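Local atomic coordinates of ATPase associated with various cellular activities, AAA_5 (Staphylothermus marinus, PDB entry 6N0S), a protein that is the McrB of an archaeon, in which this N-terminal EVE-like domain probably binds nucleic acid and an AAA+ domain is thought to hydrolyse ATP. Residues D154-I159 with P171-A176; I86-E89 with P93-K96; I124-S127 with R131-L134. All blocks are in the same frame, centred on the assembly; numbering follows the deposited sequence.

Interaction 1 of 3, residues D154-I159 with P171-A176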
loop_
_atom_site.group_PDB
_atom_site.type_symbol
_atom_site.label_atom_id
_atom_site.label_comp_id
_atom_site.label_asym_id
_atom_site.label_seq_id
_atom_site.Cartn_x
_atom_site.Cartn_y
_atom_site.Cartn_z
ATOM N N ASP A 154 0.724 -16.748 -13.553
ATOM C CA ASP A 154 -0.320 -17.746 -13.691
ATOM C C ASP A 154 -0.911 -18.134 -12.349
ATOM O O ASP A 154 -1.803 -18.982 -12.304
ATOM C CB ASP A 154 0.226 -18.975 -14.435
ATOM C CG ASP A 154 0.469 -18.689 -15.928
ATOM O OD1 ASP A 154 -0.394 -18.038 -16.553
ATOM O OD2 ASP A 154 1.522 -19.084 -16.473
ATOM N N ILE A 155 -0.489 -17.470 -11.280
ATOM C CA ILE A 155 -0.918 -17.765 -9.923
ATOM C C ILE A 155 -1.829 -16.671 -9.387
ATOM O O ILE A 155 -2.947 -16.941 -8.931
ATOM C CB ILE A 155 0.309 -17.954 -9.008
ATOM C CG1 ILE A 155 1.031 -19.237 -9.392
ATOM C CG2 ILE A 155 -0.099 -17.956 -7.543
ATOM C CD1 ILE A 155 2.464 -19.259 -8.951
ATOM N N ILE A 156 -1.358 -15.428 -9.425
ATOM C CA ILE A 156 -2.174 -14.271 -9.064
ATOM C C ILE A 156 -2.820 -13.716 -10.331
ATOM O O ILE A 156 -2.419 -14.061 -11.446
ATOM C CB ILE A 156 -1.348 -13.196 -8.320
ATOM C CG1 ILE A 156 -0.018 -12.863 -9.027
ATOM C CG2 ILE A 156 -1.040 -13.660 -6.887
ATOM C CD1 ILE A 156 -0.105 -11.816 -10.150
ATOM N N SER A 157 -3.815 -12.846 -10.182
ATOM C CA SER A 157 -4.557 -12.366 -11.332
ATOM C C SER A 157 -4.384 -10.857 -11.441
ATOM O O SER A 157 -5.216 -10.074 -10.968
ATOM C CB SER A 157 -6.042 -12.768 -11.235
ATOM O OG SER A 157 -6.614 -12.605 -12.521
ATOM N N HIS A 158 -3.320 -10.461 -12.121
ATOM C CA HIS A 158 -2.993 -9.049 -12.285
ATOM C C HIS A 158 -4.100 -8.287 -13.014
ATOM O O HIS A 158 -4.308 -7.103 -12.743
ATOM C CB HIS A 158 -1.643 -8.951 -13.020
ATOM C CG HIS A 158 -1.217 -7.563 -13.366
ATOM N ND1 HIS A 158 -1.637 -6.919 -14.509
ATOM C CD2 HIS A 158 -0.348 -6.718 -12.758
ATOM C CE1 HIS A 158 -1.089 -5.719 -14.566
ATOM N NE2 HIS A 158 -0.292 -5.575 -13.519
ATOM N N ILE A 159 -4.847 -8.946 -13.906
ATOM C CA ILE A 159 -5.838 -8.218 -14.697
ATOM C C ILE A 159 -6.926 -7.619 -13.802
ATOM O O ILE A 159 -7.536 -6.601 -14.152
ATOM C CB ILE A 159 -6.409 -9.144 -15.794
ATOM C CG1 ILE A 159 -7.271 -8.360 -16.776
ATOM C CG2 ILE A 159 -7.212 -10.299 -15.199
ATOM C CD1 ILE A 159 -6.540 -7.242 -17.435
ATOM N N PRO A 171 -4.141 -17.072 0.927
ATOM C CA PRO A 171 -2.938 -17.482 1.687
ATOM C C PRO A 171 -1.902 -18.168 0.824
ATOM O O PRO A 171 -0.704 -17.917 0.976
ATOM C CB PRO A 171 -3.497 -18.414 2.771
ATOM C CG PRO A 171 -4.898 -17.873 3.040
ATOM C CD PRO A 171 -5.387 -17.379 1.664
ATOM N N GLU A 172 -2.333 -18.992 -0.121
ATOM C CA GLU A 172 -1.390 -19.688 -0.974
ATOM C C GLU A 172 -0.707 -18.742 -1.961
ATOM O O GLU A 172 0.399 -19.037 -2.433
ATOM C CB GLU A 172 -2.127 -20.829 -1.689
ATOM C CG GLU A 172 -3.275 -20.381 -2.541
ATOM C CD GLU A 172 -4.653 -20.598 -1.903
ATOM O OE1 GLU A 172 -5.571 -20.912 -2.693
ATOM O OE2 GLU A 172 -4.820 -20.439 -0.649
ATOM N N ASP A 173 -1.334 -17.606 -2.302
ATOM C CA ASP A 173 -0.672 -16.652 -3.188
ATOM C C ASP A 173 0.442 -15.930 -2.445
ATOM O O ASP A 173 1.509 -15.686 -3.009
ATOM C CB ASP A 173 -1.657 -15.619 -3.753
ATOM C CG ASP A 173 -2.828 -16.249 -4.485
ATOM O OD1 ASP A 173 -2.631 -17.337 -5.064
ATOM O OD2 ASP A 173 -3.931 -15.651 -4.462
ATOM N N TYR A 174 0.189 -15.566 -1.188
ATOM C CA TYR A 174 1.231 -15.052 -0.306
ATOM C C TYR A 174 2.422 -16.005 -0.225
ATOM O O TYR A 174 3.566 -15.608 -0.443
ATOM C CB TYR A 174 0.651 -14.817 1.089
ATOM C CG TYR A 174 1.728 -14.476 2.054
ATOM C CD1 TYR A 174 2.235 -13.169 2.130
ATOM C CD2 TYR A 174 2.300 -15.457 2.856
ATOM C CE1 TYR A 174 3.256 -12.853 2.993
ATOM C CE2 TYR A 174 3.339 -15.148 3.720
ATOM C CZ TYR A 174 3.811 -13.850 3.784
ATOM O OH TYR A 174 4.827 -13.555 4.659
ATOM N N GLU A 175 2.167 -17.269 0.106
ATOM C CA GLU A 175 3.245 -18.244 0.193
ATOM C C GLU A 175 3.977 -18.386 -1.124
ATOM O O GLU A 175 5.200 -18.592 -1.139
ATOM C CB GLU A 175 2.690 -19.601 0.642
ATOM C CG GLU A 175 2.205 -19.601 2.068
ATOM C CD GLU A 175 2.118 -20.994 2.675
ATOM O OE1 GLU A 175 1.913 -21.979 1.927
ATOM O OE2 GLU A 175 2.223 -21.095 3.921
ATOM N N ALA A 176 3.269 -18.255 -2.244
ATOM C CA ALA A 176 3.934 -18.396 -3.533
ATOM C C ALA A 176 4.941 -17.272 -3.773
ATOM O O ALA A 176 6.036 -17.508 -4.306
ATOM C CB ALA A 176 2.897 -18.418 -4.656
#

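Interaction 2 of 3, residues I86-E89 with P93-K96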
loop_
_atom_site.group_PDB
_atom_site.type_symbol
_atom_site.label_atom_id
_atom_site.label_comp_id
_atom_site.label_asym_id
_atom_site.label_seq_id
_atom_site.Cartn_x
_atom_site.Cartn_y
_atom_site.Cartn_z
ATOM N N ILE A 86 -6.098 3.408 17.153
ATOM C CA ILE A 86 -7.155 4.351 16.802
ATOM C C ILE A 86 -7.118 4.589 15.295
ATOM O O ILE A 86 -6.118 5.088 14.756
ATOM C CB ILE A 86 -7.013 5.680 17.565
ATOM C CG1 ILE A 86 -6.448 5.447 18.973
ATOM C CG2 ILE A 86 -8.373 6.402 17.621
ATOM C CD1 ILE A 86 -6.490 6.676 19.890
ATOM N N VAL A 87 -8.206 4.231 14.610
ATOM C CA VAL A 87 -8.356 4.595 13.205
ATOM C C VAL A 87 -8.688 6.077 13.172
ATOM O O VAL A 87 -9.638 6.526 13.823
ATOM C CB VAL A 87 -9.429 3.747 12.492
ATOM C CG1 VAL A 87 -10.870 4.272 12.735
ATOM C CG2 VAL A 87 -9.130 3.638 10.966
ATOM N N LYS A 88 -7.858 6.842 12.484
ATOM C CA LYS A 88 -8.049 8.270 12.314
ATOM C C LYS A 88 -8.106 8.563 10.821
ATOM O O LYS A 88 -7.424 7.904 10.025
ATOM C CB LYS A 88 -6.916 9.054 12.984
ATOM C CG LYS A 88 -7.213 10.514 13.203
ATOM C CD LYS A 88 -5.950 11.232 13.692
ATOM C CE LYS A 88 -6.104 12.754 13.735
ATOM N NZ LYS A 88 -6.936 13.284 12.600
ATOM N N GLU A 89 -8.950 9.518 10.446
ATOM C CA GLU A 89 -9.041 9.986 9.073
ATOM C C GLU A 89 -8.607 11.452 9.000
ATOM O O GLU A 89 -8.548 12.157 10.015
ATOM C CB GLU A 89 -10.456 9.742 8.533
ATOM C CG GLU A 89 -10.724 8.213 8.483
ATOM C CD GLU A 89 -12.149 7.834 8.068
ATOM O OE1 GLU A 89 -12.955 8.751 7.780
ATOM O OE2 GLU A 89 -12.457 6.609 8.015
ATOM N N PRO A 93 -3.986 18.356 3.802
ATOM C CA PRO A 93 -2.874 19.022 4.492
ATOM C C PRO A 93 -2.459 18.279 5.742
ATOM O O PRO A 93 -1.266 18.179 6.031
ATOM C CB PRO A 93 -3.422 20.430 4.769
ATOM C CG PRO A 93 -4.556 20.604 3.808
ATOM C CD PRO A 93 -5.148 19.248 3.622
ATOM N N GLU A 94 -3.414 17.702 6.467
ATOM C CA GLU A 94 -3.098 16.991 7.703
ATOM C C GLU A 94 -2.273 15.741 7.421
ATOM O O GLU A 94 -1.295 15.459 8.115
ATOM C CB GLU A 94 -4.397 16.592 8.427
ATOM C CG GLU A 94 -5.181 17.718 9.049
ATOM C CD GLU A 94 -6.628 17.308 9.395
ATOM O OE1 GLU A 94 -6.991 16.109 9.302
ATOM O OE2 GLU A 94 -7.412 18.207 9.746
ATOM N N ILE A 95 -2.693 14.930 6.446
ATOM C CA ILE A 95 -1.968 13.676 6.258
ATOM C C ILE A 95 -0.595 13.938 5.643
ATOM O O ILE A 95 0.358 13.224 5.943
ATOM C CB ILE A 95 -2.796 12.670 5.436
ATOM C CG1 ILE A 95 -2.226 11.255 5.625
ATOM C CG2 ILE A 95 -2.836 13.035 3.961
ATOM C CD1 ILE A 95 -3.087 10.188 5.068
ATOM N N LYS A 96 -0.474 14.941 4.768
ATOM C CA LYS A 96 0.847 15.386 4.268
ATOM C C LYS A 96 1.837 15.633 5.393
ATOM O O LYS A 96 3.026 15.312 5.288
ATOM C CB LYS A 96 0.731 16.708 3.533
ATOM C CG LYS A 96 0.340 16.697 2.151
ATOM C CD LYS A 96 0.117 18.163 1.797
ATOM C CE LYS A 96 0.939 18.572 0.590
ATOM N NZ LYS A 96 2.357 18.737 0.946
#

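Interaction 3 of 3, residues I124-S127 with R131-L134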
loop_
_atom_site.group_PDB
_atom_site.type_symbol
_atom_site.label_atom_id
_atom_site.label_comp_id
_atom_site.label_asym_id
_atom_site.label_seq_id
_atom_site.Cartn_x
_atom_site.Cartn_y
_atom_site.Cartn_z
ATOM N N ILE A 124 -4.325 12.844 -7.817
ATOM C CA ILE A 124 -5.554 12.672 -7.046
ATOM C C ILE A 124 -6.337 13.962 -6.809
ATOM O O ILE A 124 -7.550 13.885 -6.539
ATOM C CB ILE A 124 -5.297 11.965 -5.695
ATOM C CG1 ILE A 124 -4.340 12.739 -4.807
ATOM C CG2 ILE A 124 -4.783 10.562 -5.933
ATOM C CD1 ILE A 124 -4.167 12.109 -3.446
ATOM N N ARG A 125 -5.702 15.122 -6.900
ATOM C CA ARG A 125 -6.368 16.425 -6.812
ATOM C C ARG A 125 -7.369 16.505 -5.661
ATOM O O ARG A 125 -8.578 16.560 -5.887
ATOM C CB ARG A 125 -7.051 16.744 -8.142
ATOM C CG ARG A 125 -6.083 16.629 -9.330
ATOM C CD ARG A 125 -6.741 16.859 -10.675
ATOM N NE ARG A 125 -7.623 15.760 -11.061
ATOM C CZ ARG A 125 -7.212 14.601 -11.570
ATOM N NH1 ARG A 125 -5.919 14.366 -11.772
ATOM N NH2 ARG A 125 -8.092 13.665 -11.878
ATOM N N PRO A 126 -6.905 16.551 -4.420
ATOM C CA PRO A 126 -7.829 16.625 -3.295
ATOM C C PRO A 126 -8.575 17.946 -3.269
ATOM O O PRO A 126 -8.128 18.960 -3.798
ATOM C CB PRO A 126 -6.915 16.499 -2.072
ATOM C CG PRO A 126 -5.618 16.010 -2.600
ATOM C CD PRO A 126 -5.511 16.576 -3.968
ATOM N N SER A 127 -9.724 17.913 -2.618
ATOM C CA SER A 127 -10.466 19.097 -2.246
ATOM C C SER A 127 -10.457 19.214 -0.730
ATOM O O SER A 127 -10.048 18.290 -0.017
ATOM C CB SER A 127 -11.895 19.020 -2.774
ATOM O OG SER A 127 -12.679 18.127 -1.989
ATOM N N ARG A 131 -11.384 13.169 2.360
ATOM C CA ARG A 131 -10.831 12.496 3.522
ATOM C C ARG A 131 -9.908 11.362 3.103
ATOM O O ARG A 131 -10.106 10.725 2.061
ATOM C CB ARG A 131 -11.934 11.893 4.395
ATOM C CG ARG A 131 -13.153 12.778 4.595
ATOM C CD ARG A 131 -12.764 14.039 5.330
ATOM N NE ARG A 131 -12.209 13.701 6.641
ATOM C CZ ARG A 131 -11.431 14.501 7.360
ATOM N NH1 ARG A 131 -11.086 15.696 6.899
ATOM N NH2 ARG A 131 -10.980 14.090 8.531
ATOM N N PHE A 132 -8.979 11.047 3.991
ATOM C CA PHE A 132 -7.851 10.164 3.725
ATOM C C PHE A 132 -7.722 9.148 4.849
ATOM O O PHE A 132 -7.965 9.475 6.010
ATOM C CB PHE A 132 -6.540 10.984 3.588
ATOM C CG PHE A 132 -6.474 11.762 2.337
ATOM C CD1 PHE A 132 -7.048 13.022 2.248
ATOM C CD2 PHE A 132 -5.878 11.224 1.229
ATOM C CE1 PHE A 132 -7.042 13.710 1.063
ATOM C CE2 PHE A 132 -5.842 11.932 0.032
ATOM C CZ PHE A 132 -6.434 13.160 -0.051
ATOM N N PHE A 133 -7.361 7.916 4.500
ATOM C CA PHE A 133 -7.031 6.892 5.476
ATOM C C PHE A 133 -5.517 6.736 5.577
ATOM O O PHE A 133 -4.774 7.050 4.637
ATOM C CB PHE A 133 -7.694 5.536 5.135
ATOM C CG PHE A 133 -7.190 4.880 3.874
ATOM C CD1 PHE A 133 -6.063 4.078 3.887
ATOM C CD2 PHE A 133 -7.870 5.031 2.687
ATOM C CE1 PHE A 133 -5.627 3.449 2.724
ATOM C CE2 PHE A 133 -7.430 4.414 1.526
ATOM C CZ PHE A 133 -6.311 3.624 1.552
ATOM N N LEU A 134 -5.073 6.230 6.741
ATOM C CA LEU A 134 -3.666 5.992 7.020
ATOM C C LEU A 134 -3.517 4.780 7.918
ATOM O O LEU A 134 -4.094 4.739 9.000
ATOM C CB LEU A 134 -3.041 7.201 7.707
ATOM C CG LEU A 134 -1.586 7.101 8.162
ATOM C CD1 LEU A 134 -0.695 6.789 7.024
ATOM C CD2 LEU A 134 -1.220 8.415 8.775
#

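Interaction 1 of 3, residues D154-I159 with P171-A176
I155 and I156 approach D173 through the same kind of branch, a CG2 methyl, yet they reach different parts of the aspartate. The methyl of I155 lies against the carboxylate, with CG2 3.6 Å from D173 OD1, and the two side chains run past each other in opposite senses. I156 instead crosses D173 at a slant and meets its aliphatic base: I156 CG2 is 3.7 Å from D173 CB. In I155 the CG2 branch is anti to the backbone N, with CG1 beside that nitrogen (chi1 -69°), which puts the methyl between D173 and the next turn of the helix. There it also meets A176, its CG2 4.2 Å from A176 CB, the one apolar side-chain pair of the contact. In I156 the CG1 arm leads off from the helix while CG2 stays on D173; the residue also touches Y149 and W161.

D173 and A176 are three residues apart on helix 171-178 and so offer neighbouring positions on one face. Y174 points away from the loop and stacks on Y12 of the central sheet. The helix therefore has one side on the loop that follows strand 138-148 and another on the sheet, as the C-terminal helix of this EVE-like domain, which resembles PUA-like RNA-binding proteins.

No hydrogen bond joins the two segments. The polar end of D173 is served from elsewhere: OD1 makes a salt bridge with R170 NH2, just ahead of the helix. An acid in the first turn of a helix would also be expected to suit the partial positive charge of that end. The buried carboxylate thus keeps its electrostatic partner in R170, while the isoleucine methyls supply only van der Waals contact, an apolar surface beside a charge whose salt-bridge partner is R170.

Interaction 2 of 3, residues I86-E89 with P93-K96
E94 is the residue with most surface buried in this small contact, and it faces K88 and the backbone of E89 from the first turn of helix 92-105. Its CB is directed at the preceding chain, and the extended arm brings OE1 to 4.3 Å from K88 NZ. That separation is beyond a salt bridge: the opposite charges are neighbours, with attraction acting across a gap. The firm partner of E94 OE1 is the backbone N of S91, just before the helix. A bond from the side chain of the third residue after the N-cap position back to the N-cap amide is one half of a capping box.

K88 comes from the other side. Its CG is anti to the backbone N (chi1 -164°) and the arm runs nearly straight, but the last torsion (chi4 -36°) folds the ammonium back over its own chain. There K88 NZ gives a weak hydrogen bond of 3.2 Å to E89 O, the carbonyl of the following residue. The same side chain forms a cation-pi contact with Y90, so the ammonium is shared among several modest partners.

E89 takes part through its backbone. Its O lies 4.3 Å from E94 OE1, and K88 NZ completes a triangle with these two oxygens. The side chain of E89 points away from the helix, and its OE2 is hydrogen-bonded to the hydroxyl of Y42 on helix 39-52.

The contact therefore spans a tight connection, where the chain passes from the short strand 89-90 straight into a helix, at the surface of the domain. With both acceptors near one cation, K88 would probably ease the meeting of a carbonyl and a carboxylate, but as a diffuse electrostatic influence rather than a fixed bond.

Interaction 3 of 3, residues I124-S127 with R131-L134
I124 and P126 both press on the rim of the F132 ring, and all the direct contact between the segments is apolar. The terminal methyl of I124 arrives close to the ring plane, CD1 lying 3.9 Å from F132 CE2. Its side chain and that of F132 come from opposite directions. CG1 of I124 sits between the backbone N and the carbonyl carbon (chi1 60°), and CD1 then extends outward from it to the phenyl edge. The pyrrolidine of P126 meets the far end of the same ring: P126 CG is 3.9 Å from F132 CZ, and the two side chains cross at about a right angle. Both contacts are thus edge contacts, and neither is a stack. M34 and W32 of strand 30-34 and I95 of helix 92-105 also touch F132, adding to its apolar surroundings.

R125, between the two contact residues, is the first to leave the helical conformation after helix 110-124, with positive phi (45°), a turn consistent with I124 and P126 addressing the same ring. An alanine in place of F132 would probably leave the I124 methyl and the P126 ring without their shared surface, opening a gap between the helix end and the three-stranded sheet.

Polar interactions run beside this apolar contact: S127 N is hydrogen-bonded to D130 OD2 and S127 OG to S129 OG, which ties the short connection into strand 132-136 to itself, and R125 NH1 bonds to R122 O, while the backbones of R131 and F133 bond to I35 and G33.

With no hydrogen bond or charge pair between the segments, the meeting of helix end and strand rests on dispersion and shape alone, the ring's CE2-CZ edge lying against two adjoining aliphatic groups.

From the N terminus, interaction 2 comes first, closing the short passage from strand 89-90 into helix 92-105. Interaction 3 then closes the turn from helix 110-124 into strand 132-136, and interaction 1 spans residues 160-170, joining the loop after strand 138-148 to the C-terminal helix. The three follow in series; none nests or crosses. Interactions 2 and 3 share the three-stranded sheet, where strand 132-136 lies beside strand 89-90. They touch directly: I95 and E89 pack on F132, with centres about 10 Å apart. Interaction 1 lies across the chain's centre, about 31 Å from interaction 2 between centres, beside the five-stranded sheet.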